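Local coordinates for protein ESSC (Geobacillus thermodenitrificans, PDB 5FWH) that probably serves, through its N-terminal forkhead-associated region, as a structural part of the bacterial type VII secretion apparatus, within an ATPase of the FtsK/SpoIIIE kind, at residues Q13-T18 / H32-S37; V23-N28 / N43-I48; L107-P112 / N120-L125; D115-N120 / E183-L188. All coordinates share one frame; numbering follows the deposited sequence.

Contact 1 (Q13-T18 / H32-S37)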
loop_
_atom_site.group_PDB
_atom_site.type_symbol
_atom_site.label_atom_id
_atom_site.label_comp_id
_atom_site.label_asym_id
_atom_site.label_seq_id
_atom_site.Cartn_x
_atom_site.Cartn_y
_atom_site.Cartn_z
ATOM N N GLN A 13 -5.471 -5.518 2.380
ATOM C CA GLN A 13 -5.198 -6.488 1.288
ATOM C C GLN A 13 -4.926 -5.693 0.036
ATOM O O GLN A 13 -5.578 -4.662 -0.191
ATOM C CB GLN A 13 -6.410 -7.301 0.961
ATOM C CG GLN A 13 -6.784 -8.266 2.042
ATOM C CD GLN A 13 -7.821 -9.280 1.597
ATOM O OE1 GLN A 13 -7.740 -9.883 0.510
ATOM N NE2 GLN A 13 -8.774 -9.529 2.477
ATOM N N LEU A 14 -4.004 -6.198 -0.774
ATOM C CA LEU A 14 -3.602 -5.623 -2.059
ATOM C C LEU A 14 -4.049 -6.620 -3.108
ATOM O O LEU A 14 -3.890 -7.813 -2.922
ATOM C CB LEU A 14 -2.084 -5.398 -2.033
ATOM C CG LEU A 14 -1.461 -4.456 -3.033
ATOM C CD1 LEU A 14 -1.830 -3.040 -2.675
ATOM C CD2 LEU A 14 0.044 -4.581 -3.103
ATOM N N PHE A 15 -4.716 -6.161 -4.148
ATOM C CA PHE A 15 -5.210 -7.024 -5.212
ATOM C C PHE A 15 -4.901 -6.424 -6.568
ATOM O O PHE A 15 -5.221 -5.254 -6.826
ATOM C CB PHE A 15 -6.712 -7.135 -5.071
ATOM C CG PHE A 15 -7.358 -7.872 -6.177
ATOM C CD1 PHE A 15 -7.464 -9.248 -6.113
ATOM C CD2 PHE A 15 -7.827 -7.213 -7.308
ATOM C CE1 PHE A 15 -8.041 -9.956 -7.146
ATOM C CE2 PHE A 15 -8.429 -7.910 -8.335
ATOM C CZ PHE A 15 -8.533 -9.279 -8.258
ATOM N N SER A 16 -4.313 -7.234 -7.452
ATOM C CA SER A 16 -3.917 -6.813 -8.803
ATOM C C SER A 16 -5.045 -6.944 -9.832
ATOM O O SER A 16 -5.704 -7.957 -9.902
ATOM C CB SER A 16 -2.714 -7.652 -9.285
ATOM O OG SER A 16 -1.530 -7.269 -8.613
ATOM N N LEU A 17 -5.189 -5.931 -10.674
ATOM C CA LEU A 17 -6.224 -5.836 -11.688
ATOM C C LEU A 17 -5.812 -6.264 -13.106
ATOM O O LEU A 17 -6.380 -5.749 -14.058
ATOM C CB LEU A 17 -6.702 -4.375 -11.772
ATOM C CG LEU A 17 -7.560 -4.003 -10.583
ATOM C CD1 LEU A 17 -8.011 -2.568 -10.674
ATOM C CD2 LEU A 17 -8.748 -4.959 -10.505
ATOM N N THR A 18 -4.830 -7.159 -13.226
ATOM C CA THR A 18 -4.406 -7.833 -14.491
ATOM C C THR A 18 -5.014 -7.297 -15.802
ATOM O O THR A 18 -6.207 -7.514 -16.075
ATOM C CB THR A 18 -4.579 -9.394 -14.421
ATOM O OG1 THR A 18 -5.914 -9.788 -14.770
ATOM C CG2 THR A 18 -4.243 -9.961 -13.026
ATOM N N HIS A 32 -15.098 -15.040 -4.284
ATOM C CA HIS A 32 -14.900 -13.649 -4.678
ATOM C C HIS A 32 -13.457 -13.312 -4.927
ATOM O O HIS A 32 -12.567 -13.977 -4.447
ATOM C CB HIS A 32 -15.443 -12.709 -3.617
ATOM C CG HIS A 32 -16.922 -12.704 -3.541
ATOM N ND1 HIS A 32 -17.594 -12.705 -2.344
ATOM C CD2 HIS A 32 -17.870 -12.716 -4.512
ATOM C CE1 HIS A 32 -18.896 -12.665 -2.577
ATOM N NE2 HIS A 32 -19.089 -12.694 -3.885
ATOM N N HIS A 33 -13.249 -12.235 -5.667
ATOM C CA HIS A 33 -11.917 -11.817 -5.956
ATOM C C HIS A 33 -11.182 -11.402 -4.696
ATOM O O HIS A 33 -10.032 -11.812 -4.475
ATOM C CB HIS A 33 -11.962 -10.718 -6.982
ATOM C CG HIS A 33 -12.487 -11.205 -8.280
ATOM N ND1 HIS A 33 -13.837 -11.261 -8.559
ATOM C CD2 HIS A 33 -11.849 -11.770 -9.339
ATOM C CE1 HIS A 33 -14.005 -11.798 -9.757
ATOM N NE2 HIS A 33 -12.819 -12.124 -10.244
ATOM N N VAL A 34 -11.833 -10.599 -3.845
ATOM C CA VAL A 34 -11.206 -10.212 -2.570
ATOM C C VAL A 34 -12.210 -10.606 -1.484
ATOM O O VAL A 34 -13.377 -10.184 -1.565
ATOM C CB VAL A 34 -10.880 -8.689 -2.546
ATOM C CG1 VAL A 34 -10.439 -8.255 -1.145
ATOM C CG2 VAL A 34 -9.797 -8.325 -3.543
ATOM N N THR A 35 -11.762 -11.436 -0.528
ATOM C CA THR A 35 -12.587 -12.095 0.523
ATOM C C THR A 35 -12.368 -11.392 1.858
ATOM O O THR A 35 -11.306 -11.530 2.452
ATOM C CB THR A 35 -12.187 -13.602 0.771
ATOM O OG1 THR A 35 -12.268 -14.401 -0.421
ATOM C CG2 THR A 35 -13.037 -14.233 1.868
ATOM N N VAL A 36 -13.356 -10.606 2.304
ATOM C CA VAL A 36 -13.432 -10.104 3.667
ATOM C C VAL A 36 -14.513 -10.888 4.414
ATOM O O VAL A 36 -15.706 -10.594 4.300
ATOM C CB VAL A 36 -13.825 -8.627 3.707
ATOM C CG1 VAL A 36 -13.814 -8.151 5.158
ATOM C CG2 VAL A 36 -12.894 -7.798 2.790
ATOM N N SER A 37 -14.092 -11.872 5.197
ATOM C CA SER A 37 -15.045 -12.795 5.826
ATOM C C SER A 37 -15.696 -12.235 7.071
ATOM O O SER A 37 -16.774 -12.691 7.454
ATOM C CB SER A 37 -14.369 -14.125 6.161
ATOM O OG SER A 37 -13.083 -13.852 6.652
#
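Of the His-33 side chain, CB is the atom that meets Phe-15, 3.9 Å from Phe-15 CZ at the far end of the phenylalanine ring, while the His-33 backbone carbonyl oxygen lies beside CE1 of the same ring. The next residue, Val-34, divides its two methyls between two partners. Its CG2 rests against the root of the Phe-15 side chain, 3.6 Å from Phe-15 CD1, and its CG1 lies 3.6 Å from Gln-13 OE1. Phe-15 keeps CG anti to the backbone N (chi1 174°), which carries the ring out to lie against both Val-34 and the His-33 backbone. At Thr-35 it is the backbone that takes part: Gln-13 NE2 donates to Thr-35 O over 3.2 Å, with an N-H...O angle of 162°. The oxygen lies in the plane of the Gln-13 amide, yet the donor stands well above the plane of the Thr-35 carbonyl. Gln-13 NE2 is also hydrogen-bonded to Tyr-8 OH, and these two bonds together should fix the rotation of the amide. A leucine in place of Gln-13 would probably leave both Thr-35 O and Tyr-8 OH without this partner, since no amide would remain between them. Val-36 CG2 comes only to 4.5 Å of Gln-13 NE2, a marginal contact. The contact joins two sheets of the first half of the chain: strand 11-16 is an outermost strand of the four-stranded antiparallel sheet and pairs with strand 3-8, whereas strand 34-35 edges the five-stranded mixed sheet, parallel to strand 23-27, whose Ile-24 also touches Phe-15.

Contact 2 (V23-N28 / N43-I48)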
loop_
_atom_site.group_PDB
_atom_site.type_symbol
_atom_site.label_atom_id
_atom_site.label_comp_id
_atom_site.label_asym_id
_atom_site.label_seq_id
_atom_site.Cartn_x
_atom_site.Cartn_y
_atom_site.Cartn_z
ATOM N N VAL A 23 -14.630 -7.066 -14.311
ATOM C CA VAL A 23 -15.548 -6.724 -13.219
ATOM C C VAL A 23 -15.294 -7.636 -12.011
ATOM O O VAL A 23 -15.569 -8.838 -12.068
ATOM C CB VAL A 23 -17.027 -6.810 -13.656
ATOM C CG1 VAL A 23 -17.267 -8.026 -14.558
ATOM C CG2 VAL A 23 -17.980 -6.779 -12.449
ATOM N N ILE A 24 -14.769 -7.062 -10.919
ATOM C CA ILE A 24 -14.366 -7.852 -9.767
ATOM C C ILE A 24 -15.249 -7.527 -8.619
ATOM O O ILE A 24 -15.887 -6.502 -8.609
ATOM C CB ILE A 24 -12.875 -7.707 -9.376
ATOM C CG1 ILE A 24 -12.553 -6.379 -8.692
ATOM C CG2 ILE A 24 -11.967 -7.921 -10.585
ATOM C CD1 ILE A 24 -11.952 -6.575 -7.324
ATOM N N VAL A 25 -15.269 -8.417 -7.646
ATOM C CA VAL A 25 -16.191 -8.330 -6.538
ATOM C C VAL A 25 -15.446 -8.642 -5.232
ATOM O O VAL A 25 -14.606 -9.610 -5.121
ATOM C CB VAL A 25 -17.460 -9.202 -6.715
ATOM C CG1 VAL A 25 -17.096 -10.634 -7.030
ATOM C CG2 VAL A 25 -18.355 -9.130 -5.461
ATOM N N ILE A 26 -15.751 -7.773 -4.280
ATOM C CA ILE A 26 -15.269 -7.853 -2.948
ATOM C C ILE A 26 -16.469 -8.215 -2.190
ATOM O O ILE A 26 -17.474 -7.452 -2.194
ATOM C CB ILE A 26 -14.788 -6.468 -2.398
ATOM C CG1 ILE A 26 -13.739 -5.876 -3.322
ATOM C CG2 ILE A 26 -14.327 -6.558 -0.917
ATOM C CD1 ILE A 26 -13.519 -4.388 -3.104
ATOM N N GLY A 27 -16.331 -9.308 -1.458
ATOM C CA GLY A 27 -17.380 -9.891 -0.672
ATOM C C GLY A 27 -16.800 -10.797 0.385
ATOM O O GLY A 27 -15.614 -10.690 0.701
ATOM N N ASN A 28 -17.643 -11.667 0.960
ATOM C CA ASN A 28 -17.282 -12.566 2.098
ATOM C C ASN A 28 -17.256 -14.094 1.845
ATOM O O ASN A 28 -17.114 -14.906 2.771
ATOM C CB ASN A 28 -18.176 -12.248 3.300
ATOM C CG ASN A 28 -19.629 -12.623 3.082
ATOM O OD1 ASN A 28 -19.962 -13.313 2.141
ATOM N ND2 ASN A 28 -20.478 -12.213 3.991
ATOM N N ASN A 43 -25.796 -4.638 2.683
ATOM C CA ASN A 43 -26.085 -3.749 1.525
ATOM C C ASN A 43 -25.280 -4.126 0.227
ATOM O O ASN A 43 -24.774 -3.263 -0.493
ATOM C CB ASN A 43 -26.081 -2.213 1.881
ATOM C CG ASN A 43 -24.831 -1.725 2.658
ATOM O OD1 ASN A 43 -23.786 -2.378 2.700
ATOM N ND2 ASN A 43 -24.951 -0.523 3.268
ATOM N N GLY A 44 -25.168 -5.416 -0.097
ATOM C CA GLY A 44 -24.537 -5.771 -1.377
ATOM C C GLY A 44 -23.054 -6.024 -1.238
ATOM O O GLY A 44 -22.401 -5.526 -0.330
ATOM N N TYR A 45 -22.518 -6.879 -2.105
ATOM C CA TYR A 45 -21.109 -6.993 -2.239
ATOM C C TYR A 45 -20.654 -5.689 -2.931
ATOM O O TYR A 45 -21.498 -4.816 -3.316
ATOM C CB TYR A 45 -20.719 -8.295 -3.002
ATOM C CG TYR A 45 -21.254 -9.591 -2.356
ATOM C CD1 TYR A 45 -21.113 -9.832 -0.979
ATOM C CD2 TYR A 45 -21.922 -10.579 -3.115
ATOM C CE1 TYR A 45 -21.620 -10.977 -0.384
ATOM C CE2 TYR A 45 -22.427 -11.754 -2.514
ATOM C CZ TYR A 45 -22.277 -11.959 -1.152
ATOM O OH TYR A 45 -22.762 -13.130 -0.532
ATOM N N ILE A 46 -19.338 -5.494 -3.022
ATOM C CA ILE A 46 -18.791 -4.368 -3.705
ATOM C C ILE A 46 -18.300 -4.821 -4.990
ATOM O O ILE A 46 -17.544 -5.814 -5.064
ATOM C CB ILE A 46 -17.692 -3.677 -2.896
ATOM C CG1 ILE A 46 -18.193 -3.271 -1.481
ATOM C CG2 ILE A 46 -17.180 -2.419 -3.622
ATOM C CD1 ILE A 46 -19.474 -2.417 -1.496
ATOM N N GLN A 47 -18.769 -4.138 -6.036
ATOM C CA GLN A 47 -18.331 -4.410 -7.396
ATOM C C GLN A 47 -17.448 -3.285 -7.845
ATOM O O GLN A 47 -17.812 -2.107 -7.708
ATOM C CB GLN A 47 -19.534 -4.520 -8.367
ATOM C CG GLN A 47 -20.653 -5.527 -8.049
ATOM C CD GLN A 47 -21.676 -5.063 -7.013
ATOM O OE1 GLN A 47 -22.374 -4.023 -7.156
ATOM N NE2 GLN A 47 -21.810 -5.850 -5.984
ATOM N N ILE A 48 -16.322 -3.644 -8.411
ATOM C CA ILE A 48 -15.401 -2.722 -9.050
ATOM C C ILE A 48 -15.292 -3.147 -10.501
ATOM O O ILE A 48 -14.997 -4.292 -10.762
ATOM C CB ILE A 48 -13.982 -2.789 -8.405
ATOM C CG1 ILE A 48 -14.058 -2.789 -6.888
ATOM C CG2 ILE A 48 -13.123 -1.637 -8.859
ATOM C CD1 ILE A 48 -14.557 -1.498 -6.263
#
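Four backbone hydrogen bonds tie Ile-24 and Ile-26 to Ile-48 and Ile-46 in two reciprocal antiparallel pairs. Ile-24 N reaches Ile-48 O at 2.8 Å and Ile-48 N returns to Ile-24 O at 2.9 Å; Ile-26 N meets Ile-46 O at 2.8 Å, and Ile-46 N answers to Ile-26 O at the same length. Between them Val-25 and Gln-47 form a non-hydrogen-bonded pair, where Val-25 CA-H points at Ile-46 O and Gln-47 CA-H at Ile-24 O. The four isoleucines occupy one face of the sheet. Ile-24 and Ile-48 run side by side, CG1 of the former 3.9 Å from CB of the latter, and Ile-26 CD1 reaches across to Ile-48 CG1 at 4.1 Å; Ile-26 also packs on Met-84 and Ile-86 of strand 84-88. On the other face Val-25 CG2, anti to its backbone N, packs 3.5 Å from Tyr-45 CB. The tyrosine then runs along Gly-27, its CD1 3.7 Å from Gly-27 CA, where a side chain on the glycine would collide with the ring. Farther out, Tyr-45 OH is hydrogen-bonded to Gln-29, and Asn-28 ND2 is held by Phe-39 O. Asn-28 OD1, by contrast, is buried near the Tyr-45 ring without a polar partner in the model. The contact is thus a regular backbone ladder of four bonds with an aliphatic face of isoleucines, while Gln-47, its OE1 bonded to Gly-63 N, lies on the face of Val-25.

Contact 3 (L107-P112 / N120-L125)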
loop_
_atom_site.group_PDB
_atom_site.type_symbol
_atom_site.label_atom_id
_atom_site.label_comp_id
_atom_site.label_asym_id
_atom_site.label_seq_id
_atom_site.Cartn_x
_atom_site.Cartn_y
_atom_site.Cartn_z
ATOM N N LEU A 107 14.296 7.794 7.408
ATOM C CA LEU A 107 13.059 8.433 7.792
ATOM C C LEU A 107 12.207 8.609 6.593
ATOM O O LEU A 107 12.664 9.091 5.565
ATOM C CB LEU A 107 13.288 9.838 8.403
ATOM C CG LEU A 107 12.008 10.650 8.791
ATOM C CD1 LEU A 107 11.060 9.901 9.752
ATOM C CD2 LEU A 107 12.350 12.035 9.386
ATOM N N VAL A 108 10.948 8.225 6.747
ATOM C CA VAL A 108 9.954 8.290 5.724
ATOM C C VAL A 108 8.849 9.153 6.313
ATOM O O VAL A 108 8.185 8.749 7.252
ATOM C CB VAL A 108 9.408 6.902 5.421
ATOM C CG1 VAL A 108 8.413 7.022 4.294
ATOM C CG2 VAL A 108 10.562 5.972 4.953
ATOM N N SER A 109 8.695 10.352 5.782
ATOM C CA SER A 109 7.657 11.285 6.223
ATOM C C SER A 109 7.625 12.493 5.298
ATOM O O SER A 109 8.231 12.501 4.235
ATOM C CB SER A 109 7.969 11.769 7.620
ATOM O OG SER A 109 9.081 12.639 7.525
ATOM N N ASN A 110 6.878 13.511 5.710
ATOM C CA ASN A 110 6.738 14.679 4.915
ATOM C C ASN A 110 7.607 15.779 5.380
ATOM O O ASN A 110 7.600 16.829 4.765
ATOM C CB ASN A 110 5.313 15.168 4.855
ATOM C CG ASN A 110 5.097 16.040 3.658
ATOM O OD1 ASN A 110 5.518 15.690 2.549
ATOM N ND2 ASN A 110 4.529 17.193 3.863
ATOM N N ASP A 111 8.412 15.519 6.410
ATOM C CA ASP A 111 9.416 16.469 6.850
ATOM C C ASP A 111 10.459 16.771 5.769
ATOM O O ASP A 111 10.861 15.825 4.987
ATOM C CB ASP A 111 10.123 15.963 8.102
ATOM C CG ASP A 111 9.174 15.765 9.247
ATOM O OD1 ASP A 111 8.868 16.752 9.989
ATOM O OD2 ASP A 111 8.700 14.622 9.393
ATOM N N PRO A 112 10.944 18.050 5.742
ATOM C CA PRO A 112 11.956 18.529 4.817
ATOM C C PRO A 112 13.195 17.680 4.786
ATOM O O PRO A 112 13.771 17.534 3.730
ATOM C CB PRO A 112 12.343 19.895 5.378
ATOM C CG PRO A 112 11.108 20.358 6.025
ATOM C CD PRO A 112 10.561 19.131 6.679
ATOM N N ASN A 120 2.210 10.211 2.118
ATOM C CA ASN A 120 1.457 8.934 2.263
ATOM C C ASN A 120 1.738 8.072 3.491
ATOM O O ASN A 120 0.941 7.187 3.788
ATOM C CB ASN A 120 1.693 8.005 1.046
ATOM C CG ASN A 120 1.479 8.692 -0.276
ATOM O OD1 ASN A 120 2.275 8.522 -1.203
ATOM N ND2 ASN A 120 0.420 9.501 -0.368
ATOM N N ALA A 121 2.866 8.298 4.162
ATOM C CA ALA A 121 3.365 7.402 5.199
ATOM C C ALA A 121 4.212 8.200 6.138
ATOM O O ALA A 121 4.775 9.172 5.745
ATOM C CB ALA A 121 4.245 6.324 4.553
ATOM N N ARG A 122 4.361 7.737 7.354
ATOM C CA ARG A 122 5.278 8.327 8.247
ATOM C C ARG A 122 5.806 7.222 9.140
ATOM O O ARG A 122 5.065 6.717 9.957
ATOM C CB ARG A 122 4.563 9.460 9.056
ATOM C CG ARG A 122 5.269 9.904 10.329
ATOM C CD ARG A 122 4.499 11.016 11.058
ATOM N NE ARG A 122 4.577 12.242 10.276
ATOM C CZ ARG A 122 5.632 13.064 10.247
ATOM N NH1 ARG A 122 6.725 12.830 10.974
ATOM N NH2 ARG A 122 5.610 14.130 9.467
ATOM N N PHE A 123 7.096 6.941 9.073
ATOM C CA PHE A 123 7.659 5.877 9.900
ATOM C C PHE A 123 9.162 5.963 9.804
ATOM O O PHE A 123 9.650 6.699 9.002
ATOM C CB PHE A 123 7.114 4.481 9.452
ATOM C CG PHE A 123 7.487 4.075 8.030
ATOM C CD1 PHE A 123 8.665 3.336 7.768
ATOM C CD2 PHE A 123 6.617 4.327 6.957
ATOM C CE1 PHE A 123 9.027 2.957 6.482
ATOM C CE2 PHE A 123 6.964 3.877 5.647
ATOM C CZ PHE A 123 8.178 3.243 5.415
ATOM N N SER A 124 9.912 5.290 10.654
ATOM C CA SER A 124 11.341 5.292 10.439
ATOM C C SER A 124 11.827 3.891 10.366
ATOM O O SER A 124 11.144 3.002 10.784
ATOM C CB SER A 124 12.100 6.121 11.485
ATOM O OG SER A 124 12.017 5.508 12.731
ATOM N N LEU A 125 12.958 3.694 9.712
ATOM C CA LEU A 125 13.644 2.394 9.635
ATOM C C LEU A 125 15.002 2.536 10.326
ATOM O O LEU A 125 15.748 3.470 10.029
ATOM C CB LEU A 125 13.826 1.984 8.206
ATOM C CG LEU A 125 12.531 1.758 7.380
ATOM C CD1 LEU A 125 12.926 1.390 5.959
ATOM C CD2 LEU A 125 11.731 0.585 7.831
#
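Phe-123 sets CG between its backbone N and carbonyl carbon (chi1 63°), which swings the ring back over Val-108; Arg-122, extended as far as CD and bent at chi3 (-70°), brings its guanidinium to Asp-111. Val-108 CB stands over the centre of the Phe-123 ring, 3.9 Å from the centroid in a CH-pi contact, with CG1 and CG2 lying over the same face. The strands themselves are joined by a reciprocal pair of bonds, Val-108 N to Phe-123 O (3.0 Å) and Phe-123 N to Val-108 O (2.8 Å).

At the strand end Arg-122 grips Asp-111 OD2 end-on with both NH1 and NH2, each at 3.1 Å, the carboxylate standing nearly perpendicular to the guanidinium. Ser-109 OG donates to the same oxygen on its anti lone pair at 2.8 Å, making three donors on one atom, which would probably stabilise the charged carboxylate. Ser-109 CB covers one guanidinium face, 3.7 Å from Arg-122 NH1. On the apolar side Phe-168 meets the Phe-123 ring edge-to-face. Antiparallel strands with one face turned into an aromatic and aliphatic core and polar residues at the loop end fit the beta-sandwich of a forkhead-associated domain.

Contact 4 (D115-N120 / E183-L188)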
loop_
_atom_site.group_PDB
_atom_site.type_symbol
_atom_site.label_atom_id
_atom_site.label_comp_id
_atom_site.label_asym_id
_atom_site.label_seq_id
_atom_site.Cartn_x
_atom_site.Cartn_y
_atom_site.Cartn_z
ATOM N N ASP A 115 14.551 11.183 4.464
ATOM C CA ASP A 115 15.296 10.415 3.427
ATOM C C ASP A 115 14.400 10.019 2.227
ATOM O O ASP A 115 14.852 9.916 1.080
ATOM C CB ASP A 115 15.926 9.173 4.065
ATOM C CG ASP A 115 16.868 9.522 5.227
ATOM O OD1 ASP A 115 18.033 9.865 4.910
ATOM O OD2 ASP A 115 16.458 9.462 6.434
ATOM N N ILE A 116 13.136 9.706 2.501
ATOM C CA ILE A 116 12.149 9.473 1.464
ATOM C C ILE A 116 10.983 10.356 1.787
ATOM O O ILE A 116 10.385 10.197 2.836
ATOM C CB ILE A 116 11.667 8.019 1.390
ATOM C CG1 ILE A 116 12.859 7.063 1.136
ATOM C CG2 ILE A 116 10.594 7.860 0.309
ATOM C CD1 ILE A 116 12.407 5.616 1.109
ATOM N N GLU A 117 10.645 11.245 0.845
ATOM C CA GLU A 117 9.583 12.253 1.064
ATOM C C GLU A 117 8.237 11.826 0.505
ATOM O O GLU A 117 8.115 11.515 -0.697
ATOM C CB GLU A 117 9.967 13.599 0.479
ATOM C CG GLU A 117 10.950 14.368 1.361
ATOM C CD GLU A 117 11.275 15.755 0.808
ATOM O OE1 GLU A 117 12.185 15.832 -0.059
ATOM O OE2 GLU A 117 10.628 16.757 1.263
ATOM N N THR A 118 7.229 11.835 1.381
ATOM C CA THR A 118 5.898 11.416 1.026
ATOM C C THR A 118 4.882 11.984 2.021
ATOM O O THR A 118 5.151 12.101 3.228
ATOM C CB THR A 118 5.770 9.866 0.968
ATOM O OG1 THR A 118 4.399 9.474 0.942
ATOM C CG2 THR A 118 6.447 9.155 2.199
ATOM N N THR A 119 3.714 12.313 1.486
ATOM C CA THR A 119 2.556 12.650 2.286
ATOM C C THR A 119 1.729 11.395 2.534
ATOM O O THR A 119 0.668 11.503 3.086
ATOM C CB THR A 119 1.658 13.688 1.574
ATOM O OG1 THR A 119 0.989 13.085 0.457
ATOM C CG2 THR A 119 2.463 14.872 1.097
ATOM N N ASN A 120 2.210 10.211 2.118
ATOM C CA ASN A 120 1.457 8.934 2.263
ATOM C C ASN A 120 1.738 8.072 3.491
ATOM O O ASN A 120 0.941 7.187 3.788
ATOM C CB ASN A 120 1.693 8.005 1.046
ATOM C CG ASN A 120 1.479 8.692 -0.276
ATOM O OD1 ASN A 120 2.275 8.522 -1.203
ATOM N ND2 ASN A 120 0.420 9.501 -0.368
ATOM N N GLU A 183 6.383 9.505 -8.707
ATOM C CA GLU A 183 7.828 9.596 -8.527
ATOM C C GLU A 183 8.140 9.811 -7.001
ATOM O O GLU A 183 7.451 10.564 -6.251
ATOM C CB GLU A 183 8.516 10.670 -9.423
ATOM C CG GLU A 183 8.747 10.306 -10.907
ATOM C CD GLU A 183 10.229 10.224 -11.338
ATOM O OE1 GLU A 183 10.984 9.345 -10.854
ATOM O OE2 GLU A 183 10.668 11.035 -12.183
ATOM N N VAL A 184 9.133 9.074 -6.539
ATOM C CA VAL A 184 9.550 9.130 -5.170
ATOM C C VAL A 184 10.652 10.172 -5.091
ATOM O O VAL A 184 11.510 10.214 -5.946
ATOM C CB VAL A 184 10.117 7.775 -4.770
ATOM C CG1 VAL A 184 10.717 7.832 -3.394
ATOM C CG2 VAL A 184 8.980 6.767 -4.800
ATOM N N VAL A 185 10.635 10.958 -4.030
ATOM C CA VAL A 185 11.651 11.946 -3.769
ATOM C C VAL A 185 12.482 11.460 -2.626
ATOM O O VAL A 185 11.948 11.168 -1.543
ATOM C CB VAL A 185 11.014 13.281 -3.409
ATOM C CG1 VAL A 185 12.099 14.359 -3.199
ATOM C CG2 VAL A 185 10.044 13.681 -4.519
ATOM N N SER A 186 13.781 11.320 -2.908
ATOM C CA SER A 186 14.708 10.717 -1.982
ATOM C C SER A 186 16.071 11.363 -1.988
ATOM O O SER A 186 16.621 11.655 -3.019
ATOM C CB SER A 186 14.887 9.196 -2.278
ATOM O OG SER A 186 15.462 8.560 -1.114
ATOM N N SER A 187 16.663 11.481 -0.818
ATOM C CA SER A 187 18.083 11.827 -0.726
ATOM C C SER A 187 18.972 10.594 -0.689
ATOM O O SER A 187 20.137 10.731 -0.450
ATOM C CB SER A 187 18.300 12.667 0.518
ATOM O OG SER A 187 17.991 11.905 1.639
ATOM N N LEU A 188 18.434 9.393 -0.900
ATOM C CA LEU A 188 19.235 8.160 -0.815
ATOM C C LEU A 188 19.968 7.892 -2.122
ATOM O O LEU A 188 19.605 8.434 -3.136
ATOM C CB LEU A 188 18.355 6.955 -0.477
ATOM C CG LEU A 188 17.721 6.994 0.934
ATOM C CD1 LEU A 188 16.568 6.025 1.046
ATOM C CD2 LEU A 188 18.733 6.718 2.019
#
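A short antiparallel pairing at the edge of the mixed sheet in the second half of the chain, formed with a weakly bonded strand, brings Ile-116 opposite Ser-186, and Ser-186 also starts an ST turn. In that turn Ser-186 OG accepts from Leu-188 N at 3.1 Å, and across the contact it donates to Asp-115 O at 2.7 Å. OG is anti to the backbone N (chi1 -162°), a setting that turns the hydroxyl to the Asp-115 carbonyl. Ser-187 N is a second donor to Asp-115 O, at 3.1 Å, and the two approach from opposite faces of the carbonyl plane, so this one oxygen is gripped on both sides. An alanine at Ser-186 is likely to leave Asp-115 O with the Ser-187 bond alone and Leu-188 N without its acceptor in the turn. Farther along, Glu-117 N donates to Val-185 O at 2.7 Å in an almost straight bond (179°). The apolar part centres on Ile-116, whose CG2 meets Val-184 CG1 at 3.7 Å and whose CG1 meets Leu-188 CD1 at 3.9 Å. On the other face the side chain of Glu-117 crosses that of Val-185 at a slant, OE1 3.5 Å from Val-185 CG1. The strand at about 185-186 edges the sheet, and strand 116-117 separates it from 105-109, whose Leu-107 N is held by Asp-115 OD2. Tyr-98 of strand 94-99 touches Val-184, Ser-186 and Leu-188, while Phe-168 of strand 166-170 packs on Ile-116.

From the N terminus, contact 1 closes the loop between 13-18 and 32-37, and contact 2 starts inside that loop at 23-28 and ends beyond it at 43-48, so the two cross. They meet through strands 23-27 and 34-35 of one sheet, which contact 1 joins to the sheet of strand 11-16. Contacts 3 and 4 open only after both have closed, on the other side of the chain's centre, their centres about 28 to 34 Å from those of contacts 1 and 2. They cross in turn and share Asn-120: contact 3 closes a short loop, whereas contact 4 spans 62 residues to bring 183-188 to the edge of the sheet of strands 105-109, 116-117 and 123-128.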